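Local atomic coordinates of cyclopropane mycolic acid synthase 3 (Mycobacterium tuberculosis, PDB entry 1L1E), a protein that is an S-adenosylmethionine-dependent methyltransferase that probably turns the proximal double bond of alpha mycolic acids into a cyclopropane ring. Residues Arg24-Pro29 with Asp237-Ala242; Asp28-Tyr33 with Thr44-Gln49; Ala36-Asp41 with Tyr232-Asp237; Ser227-Tyr232 with Tyr277-Gln282. All blocks are in the same frame, centred on the assembly; numbering follows the deposited sequence.

Contact 1 (Arg24-Pro29 with Asp237-Ala242)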
# COMPACT_ATOMS: atom_id res chain seq x y z
N ARG A 24 2.32 13.00 9.68
CA ARG A 24 3.74 13.15 9.97
C ARG A 24 4.06 12.86 11.44
O ARG A 24 5.24 12.72 11.82
CB ARG A 24 4.22 14.54 9.57
CG ARG A 24 4.32 14.73 8.06
CD ARG A 24 4.96 16.07 7.73
NE ARG A 24 6.31 16.15 8.29
CZ ARG A 24 7.01 17.28 8.40
NH1 ARG A 24 6.50 18.43 7.99
NH2 ARG A 24 8.23 17.25 8.92
N LEU A 25 3.03 12.75 12.27
CA LEU A 25 3.23 12.46 13.69
C LEU A 25 3.53 10.98 13.95
O LEU A 25 3.97 10.63 15.05
CB LEU A 25 2.02 12.90 14.52
CG LEU A 25 1.83 14.42 14.66
CD1 LEU A 25 0.61 14.69 15.52
CD2 LEU A 25 3.08 15.05 15.26
N PHE A 26 3.26 10.10 12.99
CA PHE A 26 3.56 8.69 13.20
C PHE A 26 4.27 7.99 12.05
O PHE A 26 4.99 7.02 12.26
CB PHE A 26 2.30 7.92 13.66
CG PHE A 26 1.21 7.81 12.62
CD1 PHE A 26 1.24 6.79 11.67
CD2 PHE A 26 0.13 8.69 12.62
CE1 PHE A 26 0.21 6.66 10.74
CE2 PHE A 26 -0.90 8.56 11.70
CZ PHE A 26 -0.86 7.54 10.75
N LEU A 27 4.10 8.49 10.82
CA LEU A 27 4.79 7.86 9.69
C LEU A 27 6.29 8.20 9.76
O LEU A 27 6.68 9.17 10.41
CB LEU A 27 4.22 8.38 8.36
CG LEU A 27 2.71 8.19 8.12
CD1 LEU A 27 2.33 8.78 6.77
CD2 LEU A 27 2.36 6.73 8.18
N ASP A 28 7.12 7.40 9.11
CA ASP A 28 8.55 7.66 9.09
C ASP A 28 8.77 8.90 8.19
O ASP A 28 7.82 9.40 7.60
CB ASP A 28 9.29 6.45 8.52
CG ASP A 28 9.07 6.28 7.04
OD1 ASP A 28 7.93 5.99 6.63
OD2 ASP A 28 10.05 6.46 6.29
N PRO A 29 10.01 9.41 8.09
CA PRO A 29 10.32 10.59 7.27
C PRO A 29 9.89 10.53 5.80
O PRO A 29 9.48 11.53 5.23
CB PRO A 29 11.83 10.73 7.42
CG PRO A 29 12.05 10.28 8.83
CD PRO A 29 11.20 9.02 8.87
N ASP A 237 2.66 -1.59 15.26
CA ASP A 237 3.11 -1.32 16.63
C ASP A 237 3.91 -0.03 16.64
O ASP A 237 3.70 0.86 17.47
CB ASP A 237 4.00 -2.45 17.16
CG ASP A 237 3.21 -3.68 17.59
OD1 ASP A 237 2.04 -3.53 17.99
OD2 ASP A 237 3.78 -4.80 17.54
N MET A 238 4.84 0.09 15.69
CA MET A 238 5.66 1.29 15.64
C MET A 238 4.89 2.56 15.32
O MET A 238 5.20 3.61 15.87
CB MET A 238 6.82 1.08 14.66
CG MET A 238 7.84 0.04 15.17
SD MET A 238 9.24 -0.25 14.07
CE MET A 238 10.33 1.04 14.57
N TRP A 239 3.88 2.48 14.45
CA TRP A 239 3.09 3.68 14.17
C TRP A 239 2.34 4.09 15.42
O TRP A 239 2.21 5.28 15.71
CB TRP A 239 2.08 3.44 13.04
CG TRP A 239 2.66 3.41 11.65
CD1 TRP A 239 3.81 4.02 11.22
CD2 TRP A 239 2.08 2.79 10.50
NE1 TRP A 239 3.99 3.81 9.88
CE2 TRP A 239 2.94 3.06 9.41
CE3 TRP A 239 0.92 2.03 10.28
CZ2 TRP A 239 2.67 2.59 8.12
CZ3 TRP A 239 0.66 1.56 9.00
CH2 TRP A 239 1.53 1.84 7.94
N ALA A 240 1.86 3.10 16.17
CA ALA A 240 1.11 3.36 17.40
C ALA A 240 2.00 4.04 18.44
O ALA A 240 1.62 5.06 19.03
CB ALA A 240 0.55 2.05 17.95
N THR A 241 3.18 3.47 18.67
CA THR A 241 4.13 4.01 19.64
C THR A 241 4.48 5.47 19.34
O THR A 241 4.58 6.29 20.24
CB THR A 241 5.44 3.16 19.66
OG1 THR A 241 5.12 1.83 20.09
CG2 THR A 241 6.47 3.77 20.62
N ALA A 242 4.66 5.77 18.06
CA ALA A 242 5.00 7.12 17.63
C ALA A 242 3.83 8.09 17.85
O ALA A 242 4.01 9.20 18.38
CB ALA A 242 5.39 7.10 16.16
O HOH W 1 6.12 4.70 7.91

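Contact 2 (Asp28-Tyr33 with Thr44-Gln49). With SAH (S-adenosyl-L-homocysteine), chain D.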
# COMPACT_ATOMS: atom_id res chain seq x y z
N ASP A 28 7.12 7.40 9.11
CA ASP A 28 8.55 7.66 9.09
C ASP A 28 8.77 8.90 8.19
O ASP A 28 7.82 9.40 7.60
CB ASP A 28 9.29 6.45 8.52
CG ASP A 28 9.07 6.28 7.04
OD1 ASP A 28 7.93 5.99 6.63
OD2 ASP A 28 10.05 6.46 6.29
N PRO A 29 10.01 9.41 8.09
CA PRO A 29 10.32 10.59 7.27
C PRO A 29 9.89 10.53 5.80
O PRO A 29 9.48 11.53 5.23
CB PRO A 29 11.83 10.73 7.42
CG PRO A 29 12.05 10.28 8.83
CD PRO A 29 11.20 9.02 8.87
N THR A 30 9.99 9.35 5.19
CA THR A 30 9.60 9.20 3.79
C THR A 30 8.08 9.22 3.65
O THR A 30 7.55 9.22 2.53
CB THR A 30 10.11 7.86 3.21
OG1 THR A 30 9.36 6.78 3.77
CG2 THR A 30 11.59 7.67 3.52
N GLN A 31 7.39 9.22 4.78
CA GLN A 31 5.92 9.22 4.77
C GLN A 31 5.31 8.01 4.05
O GLN A 31 4.30 8.14 3.35
CB GLN A 31 5.37 10.52 4.17
CG GLN A 31 5.55 11.77 5.06
CD GLN A 31 4.45 12.81 4.84
OE1 GLN A 31 3.30 12.61 5.23
NE2 GLN A 31 4.81 13.93 4.21
N THR A 32 5.91 6.83 4.21
CA THR A 32 5.37 5.62 3.59
C THR A 32 4.25 5.14 4.49
O THR A 32 4.44 5.01 5.69
CB THR A 32 6.43 4.53 3.43
OG1 THR A 32 7.41 4.97 2.50
CG2 THR A 32 5.82 3.23 2.90
N TYR A 33 3.09 4.87 3.90
CA TYR A 33 1.91 4.46 4.65
C TYR A 33 1.41 3.11 4.16
O TYR A 33 0.40 3.02 3.46
CB TYR A 33 0.82 5.52 4.44
CG TYR A 33 -0.42 5.38 5.28
CD1 TYR A 33 -1.65 5.85 4.81
CD2 TYR A 33 -0.37 4.83 6.55
CE1 TYR A 33 -2.80 5.77 5.59
CE2 TYR A 33 -1.52 4.74 7.34
CZ TYR A 33 -2.73 5.21 6.85
OH TYR A 33 -3.87 5.11 7.63
N THR A 44 15.21 0.31 11.54
CA THR A 44 14.33 1.35 12.05
C THR A 44 13.15 1.32 11.09
O THR A 44 13.21 0.64 10.05
CB THR A 44 14.99 2.76 11.96
OG1 THR A 44 15.23 3.09 10.59
CG2 THR A 44 16.31 2.79 12.72
N LEU A 45 12.08 2.04 11.42
CA LEU A 45 10.91 2.06 10.56
C LEU A 45 11.30 2.60 9.18
O LEU A 45 10.93 2.01 8.16
CB LEU A 45 9.81 2.93 11.17
CG LEU A 45 8.49 3.00 10.40
CD1 LEU A 45 7.98 1.59 10.08
CD2 LEU A 45 7.48 3.77 11.22
N GLN A 46 12.05 3.69 9.13
CA GLN A 46 12.45 4.26 7.84
C GLN A 46 13.28 3.27 7.02
O GLN A 46 13.11 3.17 5.79
CB GLN A 46 13.23 5.57 8.02
CG GLN A 46 13.75 6.15 6.70
CD GLN A 46 14.22 7.59 6.81
OE1 GLN A 46 14.60 8.05 7.89
NE2 GLN A 46 14.21 8.30 5.69
N GLU A 47 14.18 2.53 7.67
CA GLU A 47 15.00 1.55 6.96
C GLU A 47 14.13 0.40 6.43
O GLU A 47 14.34 -0.08 5.31
CB GLU A 47 16.08 0.97 7.89
CG GLU A 47 17.14 1.99 8.34
CD GLU A 47 18.22 1.38 9.21
OE1 GLU A 47 17.89 0.64 10.16
OE2 GLU A 47 19.41 1.66 8.94
N ALA A 48 13.15 -0.02 7.22
CA ALA A 48 12.27 -1.11 6.82
C ALA A 48 11.30 -0.71 5.71
O ALA A 48 10.82 -1.56 4.95
CB ALA A 48 11.50 -1.65 8.02
N GLN A 49 10.99 0.58 5.61
CA GLN A 49 10.09 1.06 4.55
C GLN A 49 10.91 1.15 3.26
O GLN A 49 10.40 0.92 2.16
CB GLN A 49 9.49 2.42 4.90
CG GLN A 49 8.49 2.38 6.05
CD GLN A 49 7.17 1.69 5.69
OE1 GLN A 49 7.12 0.83 4.81
NE2 GLN A 49 6.10 2.06 6.39
N SAH D . 1.46 3.51 -1.96
CA SAH D . 1.72 4.53 -0.94
CB SAH D . 0.39 5.07 -0.37
CG SAH D . -0.57 4.04 0.23
SD SAH D . -2.09 4.76 0.88
C SAH D . 2.57 3.95 0.20
O SAH D . 2.93 2.78 0.12
OXT SAH D . 2.83 4.68 1.17
C5' SAH D . -3.24 4.46 -0.51
C4' SAH D . -2.95 5.28 -1.77
O4' SAH D . -3.71 4.81 -2.92
C3' SAH D . -3.31 6.76 -1.63
O3' SAH D . -2.32 7.52 -2.35
C2' SAH D . -4.66 6.85 -2.29
O2' SAH D . -5.00 8.20 -2.64
C1' SAH D . -4.47 5.93 -3.46
N9 SAH D . -5.73 5.45 -4.08
C8 SAH D . -6.84 4.90 -3.54
N7 SAH D . -7.79 4.57 -4.35
C5 SAH D . -7.28 4.93 -5.59
C6 SAH D . -7.78 4.85 -6.93
N6 SAH D . -8.98 4.34 -7.22
N1 SAH D . -6.97 5.32 -7.95
C2 SAH D . -5.75 5.83 -7.65
N3 SAH D . -5.18 5.96 -6.44
C4 SAH D . -6.00 5.48 -5.44
O HOH W 1 6.12 4.70 7.91

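Contact 3 (Ala36-Asp41 with Tyr232-Asp237)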
# COMPACT_ATOMS: atom_id res chain seq x y z
N ALA A 36 5.67 -2.22 6.26
CA ALA A 36 7.10 -2.13 5.98
C ALA A 36 7.72 -3.53 5.91
O ALA A 36 7.02 -4.54 6.14
CB ALA A 36 7.81 -1.29 7.05
N TYR A 37 9.00 -3.60 5.56
CA TYR A 37 9.70 -4.88 5.46
C TYR A 37 10.98 -4.91 6.29
O TYR A 37 11.99 -4.32 5.91
CB TYR A 37 10.00 -5.19 3.99
CG TYR A 37 10.64 -6.55 3.75
CD1 TYR A 37 10.11 -7.71 4.31
CD2 TYR A 37 11.75 -6.67 2.92
CE1 TYR A 37 10.67 -8.96 4.05
CE2 TYR A 37 12.32 -7.93 2.65
CZ TYR A 37 11.78 -9.06 3.22
OH TYR A 37 12.36 -10.28 2.97
N PHE A 38 10.94 -5.59 7.43
CA PHE A 38 12.10 -5.68 8.30
C PHE A 38 13.06 -6.79 7.86
O PHE A 38 13.06 -7.88 8.43
CB PHE A 38 11.67 -5.89 9.75
CG PHE A 38 10.87 -4.73 10.32
CD1 PHE A 38 9.51 -4.59 10.02
CD2 PHE A 38 11.50 -3.77 11.11
CE1 PHE A 38 8.78 -3.49 10.51
CE2 PHE A 38 10.78 -2.67 11.59
CZ PHE A 38 9.42 -2.53 11.28
N GLU A 39 13.87 -6.51 6.84
CA GLU A 39 14.85 -7.48 6.35
C GLU A 39 15.72 -7.89 7.52
O GLU A 39 16.00 -9.08 7.71
CB GLU A 39 15.75 -6.86 5.28
CG GLU A 39 15.20 -6.92 3.89
CD GLU A 39 16.15 -6.30 2.89
OE1 GLU A 39 15.95 -6.52 1.68
OE2 GLU A 39 17.09 -5.61 3.31
N ARG A 40 16.16 -6.89 8.28
CA ARG A 40 16.95 -7.12 9.48
C ARG A 40 16.02 -6.72 10.62
O ARG A 40 15.34 -5.69 10.54
CB ARG A 40 18.19 -6.21 9.56
CG ARG A 40 18.86 -5.82 8.25
CD ARG A 40 20.15 -5.04 8.55
NE ARG A 40 19.93 -3.97 9.54
CZ ARG A 40 19.57 -2.73 9.25
NH1 ARG A 40 19.37 -2.36 7.99
NH2 ARG A 40 19.39 -1.85 10.22
N ASP A 41 15.98 -7.52 11.67
CA ASP A 41 15.12 -7.23 12.81
C ASP A 41 15.47 -5.91 13.50
O ASP A 41 14.63 -5.31 14.17
CB ASP A 41 15.20 -8.38 13.82
CG ASP A 41 14.49 -8.06 15.11
OD1 ASP A 41 13.26 -7.86 15.09
OD2 ASP A 41 15.17 -7.99 16.16
N TYR A 232 3.76 -6.57 9.14
CA TYR A 232 2.73 -5.55 9.30
C TYR A 232 2.42 -5.32 10.77
O TYR A 232 2.18 -4.19 11.19
CB TYR A 232 1.46 -5.92 8.52
CG TYR A 232 0.53 -4.75 8.31
CD1 TYR A 232 1.04 -3.46 8.10
CD2 TYR A 232 -0.85 -4.92 8.27
CE1 TYR A 232 0.20 -2.38 7.86
CE2 TYR A 232 -1.71 -3.84 8.02
CZ TYR A 232 -1.17 -2.58 7.82
OH TYR A 232 -2.01 -1.51 7.58
N ALA A 233 2.43 -6.39 11.55
CA ALA A 233 2.17 -6.29 12.98
C ALA A 233 3.18 -5.33 13.63
O ALA A 233 2.81 -4.48 14.43
CB ALA A 233 2.26 -7.68 13.64
N ARG A 234 4.45 -5.45 13.26
CA ARG A 234 5.47 -4.59 13.84
C ARG A 234 5.41 -3.15 13.31
O ARG A 234 5.79 -2.20 14.00
CB ARG A 234 6.87 -5.15 13.59
CG ARG A 234 7.83 -4.71 14.68
CD ARG A 234 9.09 -4.08 14.16
NE ARG A 234 10.10 -5.08 13.83
CZ ARG A 234 11.36 -4.99 14.22
NH1 ARG A 234 11.76 -3.95 14.95
NH2 ARG A 234 12.24 -5.93 13.87
N THR A 235 4.95 -3.00 12.07
CA THR A 235 4.82 -1.68 11.47
C THR A 235 3.74 -0.96 12.27
O THR A 235 3.93 0.16 12.74
CB THR A 235 4.36 -1.79 10.01
OG1 THR A 235 5.31 -2.56 9.26
CG2 THR A 235 4.21 -0.40 9.38
N LEU A 236 2.60 -1.62 12.44
CA LEU A 236 1.48 -1.05 13.18
C LEU A 236 1.89 -0.72 14.62
O LEU A 236 1.50 0.32 15.14
CB LEU A 236 0.29 -2.03 13.17
CG LEU A 236 -0.37 -2.21 11.79
CD1 LEU A 236 -1.36 -3.36 11.84
CD2 LEU A 236 -1.08 -0.93 11.38
N ASP A 237 2.66 -1.59 15.26
CA ASP A 237 3.11 -1.32 16.63
C ASP A 237 3.91 -0.03 16.64
O ASP A 237 3.70 0.86 17.47
CB ASP A 237 4.00 -2.45 17.16
CG ASP A 237 3.21 -3.68 17.59
OD1 ASP A 237 2.04 -3.53 17.99
OD2 ASP A 237 3.78 -4.80 17.54

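Contact 4 (Ser227-Tyr232 with Tyr277-Gln282)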
# COMPACT_ATOMS: atom_id res chain seq x y z
N SER A 227 4.10 -13.45 1.56
CA SER A 227 3.33 -12.92 2.67
C SER A 227 4.24 -12.13 3.61
O SER A 227 5.40 -12.50 3.81
CB SER A 227 2.64 -14.05 3.44
OG SER A 227 3.60 -14.97 3.92
N LEU A 228 3.72 -11.05 4.17
CA LEU A 228 4.48 -10.20 5.08
C LEU A 228 3.72 -10.00 6.38
O LEU A 228 3.86 -8.99 7.06
CB LEU A 228 4.73 -8.84 4.43
CG LEU A 228 5.65 -8.87 3.21
CD1 LEU A 228 5.66 -7.51 2.55
CD2 LEU A 228 7.06 -9.28 3.64
N GLN A 229 2.89 -10.99 6.72
CA GLN A 229 2.06 -10.93 7.91
C GLN A 229 2.66 -10.29 9.16
O GLN A 229 2.14 -9.29 9.66
CB GLN A 229 1.57 -12.35 8.24
CG GLN A 229 0.54 -12.42 9.35
CD GLN A 229 -0.05 -13.81 9.48
OE1 GLN A 229 0.66 -14.78 9.71
NE2 GLN A 229 -1.37 -13.91 9.30
N LEU A 230 3.76 -10.86 9.65
CA LEU A 230 4.40 -10.36 10.87
C LEU A 230 5.10 -9.02 10.71
O LEU A 230 5.37 -8.33 11.69
CB LEU A 230 5.37 -11.41 11.43
CG LEU A 230 4.75 -12.78 11.74
CD1 LEU A 230 5.79 -13.70 12.36
CD2 LEU A 230 3.56 -12.62 12.68
N HIS A 231 5.41 -8.63 9.48
CA HIS A 231 6.06 -7.35 9.26
C HIS A 231 5.02 -6.26 9.44
O HIS A 231 5.34 -5.14 9.86
CB HIS A 231 6.68 -7.28 7.86
CG HIS A 231 7.82 -8.24 7.66
ND1 HIS A 231 9.11 -7.97 8.07
CD2 HIS A 231 7.85 -9.49 7.13
CE1 HIS A 231 9.88 -9.00 7.80
NE2 HIS A 231 9.14 -9.94 7.23
N TYR A 232 3.76 -6.57 9.14
CA TYR A 232 2.73 -5.55 9.30
C TYR A 232 2.42 -5.32 10.77
O TYR A 232 2.18 -4.19 11.19
CB TYR A 232 1.46 -5.92 8.52
CG TYR A 232 0.53 -4.75 8.31
CD1 TYR A 232 1.04 -3.46 8.10
CD2 TYR A 232 -0.85 -4.92 8.27
CE1 TYR A 232 0.20 -2.38 7.86
CE2 TYR A 232 -1.71 -3.84 8.02
CZ TYR A 232 -1.17 -2.58 7.82
OH TYR A 232 -2.01 -1.51 7.58
N TYR A 277 -5.39 -13.29 11.83
CA TYR A 277 -6.74 -13.03 11.33
C TYR A 277 -6.73 -12.36 9.96
O TYR A 277 -7.71 -12.42 9.21
CB TYR A 277 -7.52 -12.14 12.30
CG TYR A 277 -7.93 -12.86 13.56
CD1 TYR A 277 -7.06 -13.00 14.63
CD2 TYR A 277 -9.19 -13.45 13.65
CE1 TYR A 277 -7.43 -13.72 15.77
CE2 TYR A 277 -9.56 -14.16 14.78
CZ TYR A 277 -8.69 -14.29 15.83
OH TYR A 277 -9.08 -14.99 16.95
N THR A 278 -5.61 -11.71 9.64
CA THR A 278 -5.45 -11.04 8.36
C THR A 278 -4.00 -11.19 7.91
O THR A 278 -3.14 -11.54 8.70
CB THR A 278 -5.84 -9.54 8.47
OG1 THR A 278 -5.01 -8.89 9.43
CG2 THR A 278 -7.29 -9.41 8.91
N ASP A 279 -3.74 -10.93 6.63
CA ASP A 279 -2.38 -11.07 6.09
C ASP A 279 -2.12 -9.94 5.08
O ASP A 279 -3.03 -9.17 4.74
CB ASP A 279 -2.24 -12.43 5.40
CG ASP A 279 -0.80 -12.96 5.40
OD1 ASP A 279 0.14 -12.19 5.14
OD2 ASP A 279 -0.62 -14.17 5.65
N VAL A 280 -0.88 -9.85 4.62
CA VAL A 280 -0.49 -8.86 3.62
C VAL A 280 0.38 -9.62 2.62
O VAL A 280 1.40 -10.19 2.98
CB VAL A 280 0.32 -7.70 4.21
CG1 VAL A 280 0.90 -6.83 3.09
CG2 VAL A 280 -0.56 -6.84 5.10
N ASP A 281 -0.05 -9.61 1.36
CA ASP A 281 0.65 -10.33 0.30
C ASP A 281 1.12 -9.42 -0.83
O ASP A 281 0.51 -8.39 -1.13
CB ASP A 281 -0.26 -11.40 -0.30
CG ASP A 281 -0.28 -12.70 0.50
OD1 ASP A 281 0.28 -12.76 1.61
OD2 ASP A 281 -0.88 -13.68 0.01
N GLN A 282 2.21 -9.83 -1.47
CA GLN A 282 2.74 -9.11 -2.61
C GLN A 282 2.59 -10.11 -3.75
O GLN A 282 3.19 -11.20 -3.72
CB GLN A 282 4.22 -8.75 -2.43
CG GLN A 282 4.54 -7.67 -1.38
CD GLN A 282 5.87 -6.96 -1.66
OE1 GLN A 282 6.77 -7.53 -2.27
NE2 GLN A 282 5.98 -5.71 -1.22

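Contact 1 (Arg24-Pro29 with Asp237-Ala242)
F26 sets the edge of its ring against one face of W239, over the five-membered part of the indole. The planes stand at 68° with centroids 5.3 Å apart, an edge-to-face (T-shaped) pair in which F26 CD1 comes to 3.7 Å from W239 CG. With chi1 at 67°, F26 CG lies between its own backbone N and carbonyl carbon, which turns the ring over the indole while F26 CB rests against the helix backbone, 3.3 Å from W239 O. L27 approaches the indole from the same side. Its CB points away from the helix, yet the CD2 branch swings back to 3.8 Å from W239 NE1 and makes an off-centre CH-pi contact. A phenyl edge and a leucine methyl together pack on one side of the broad indole, and the buried setting suits all three residues. One turn on, A242 contributes just a methyl: its CB meets F26 CA at 3.8 Å, and this small residue lets the two backbones come close. The polar edge of the indole is served separately. W239 NE1 donates to a water at 3.0 Å, and that water in turn donates to D28 OD1 at 2.6 Å, so the buried N-H is satisfied and the loop is tied to the helix through solvent. The loop after helix 20-23 thus packs on helix 229-245, with L27 also touching Y33 and W75, while W239 reaches L266 of helix 256-274 and L45 at the start of helix 45-58.

Contact 2 (Asp28-Tyr33 with Thr44-Gln49)
The carboxylate of D28 is laid against helix 45-58, its plane 61° from the amide of Q46 and 38° from that of Q49. OD2 sits 3.6 Å from Q46 CA, and OD1 meets Q49 CG. T30 N approaches OD2 from above the carboxylate plane, whereas the T30 hydroxyl donates to the syn lone pair of the same oxygen, with OG1 2.6 Å from OD2. OD1 is taken on its syn side by T32 N. Gripped at both oxygens by three donors of its own loop, the carboxylate can hardly rotate. The T32 hydroxyl continues the chain by donating to T30 OG1. D28 opens a type I beta turn that closes at Q31, and its bond to T30 N makes an Asx turn as well, a job for which a short acidic side chain is well suited. Helix 45-58 itself starts with a capping box: E47 N donates to T44 OG1, and T44 N to E47 OE1. Q46 runs out extended, its amide brought up to P29 and T30: OE1 is 3.5 Å from P29 CG, and NE2 the same distance from T30 CG2. Q49 bends at chi2 (-71°), folding its amide past T32 so that OE1 is 3.3 Å from T32 CG2. Its NE2 donates at 3.0 Å to a water, which also donates to T32 O, and NE2 bonds S34 O too; OE1 bonds K52. T32 and Y33 line the S-adenosylhomocysteine pocket, and the loop packed on helix 45-58 presents Y33 N to the cofactor carboxylate, 2.7 Å from OXT.

Contact 3 (Ala36-Asp41 with Tyr232-Asp237)
A36 and T235 mark the closest approach of the backbones, CA atoms 6.0 Å apart, where the irregular run 36-41 passes over helix 229-245. A36 N donates to T235 OG1 at 3.0 Å, and the same hydroxyl bonds H231 O one turn back, so the threonine joins the loop to the helix while its own polar group stays satisfied. The methyl of A36 fits beside the same hydroxyl, CB touching OG1. F38, at the centre of an inverse gamma turn, points toward the helix and offers its ring to R234. The guanidinium lies flat on one face, planes 1° apart and centres 3.9 Å apart, with NE above the ring: an offset cation-pi stack. The aliphatic part joins in, R234 CD lying 3.5 Å from the ring centroid in a CH-pi contact. Bends at chi2 (-128°) and chi3 (-85°) bring the chain across the ring. The F38 edge meanwhile meets T235 OG1, 3.8 Å from CE1. Beyond the ring, R234 NH2 bonds D41 O and makes a salt bridge to D41 OD1; both separations are modelled at 2.5 Å, so short that the exact values are doubtful. Arginine suits this place, since its CD and flat guanidinium cover a phenyl face while its charged end reaches D41, which is exposed. F38 also touches A48 of helix 45-58 and M238 of helix 229-245.

Contact 4 (Ser227-Tyr232 with Tyr277-Gln282)
Q229 stretches its side chain, CG anti to the backbone N (chi1 -172°), and glutamine is long enough to carry its amide to the carbonyl of T278. There NE2 donates to T278 O at 3.0 Å, almost straight at 176° and with the oxygen in the amide plane, although the donor stands above the carbonyl plane. The amide also stacks on the carboxylate of D279, planes 13° apart. D279 OD1 touches Q229 CB at 3.4 Å and accepts from V280 N through its anti lone pair. L228 N donates to V280 O at 2.7 Å, nearly along the C=O axis. L228 is the N-cap of helix 229-245, so this bond links the strand to the helix start. S227 and D281 form an antiparallel, non-hydrogen-bonded pair with CA atoms 4.4 Å apart. Branched V280 packs on the ring of Y232, CG2 3.7 Å from CD2; Y232 belongs to a pocket that holds a carbonate ion. L228 CD1 lies by Q282 CG, whose amide bonds K59 and H167. Strand 279-286 runs antiparallel between 163-170 and the outermost strand 221-227, in the 3-2-1-4-5-7-6 sheet of class I methyltransferases, with V280 touching F273 of helix 256-274.

Overall arrangement
Helix 229-245 takes part in three of the four: contact 4 holds its start at the sheet, contact 3 its next turns, and contact 1 its later ones. Contact 2 instead joins the loop after helix 20-23 to helix 45-58. It shares D28, P29 and a water with contact 1 and meets contact 3 through the E47-R40 salt bridge. Contact 1 is buried and mainly aromatic; contact 3 is also largely buried but ends in a charged pair at the surface. Contacts 2 and 4 are partly buried: in contact 2 the hydrogen bonds lie within each segment and a water bridges the two, while in contact 4 they run directly to the carbonyls of T278 and V280. Only contact 2 touches S-adenosylhomocysteine.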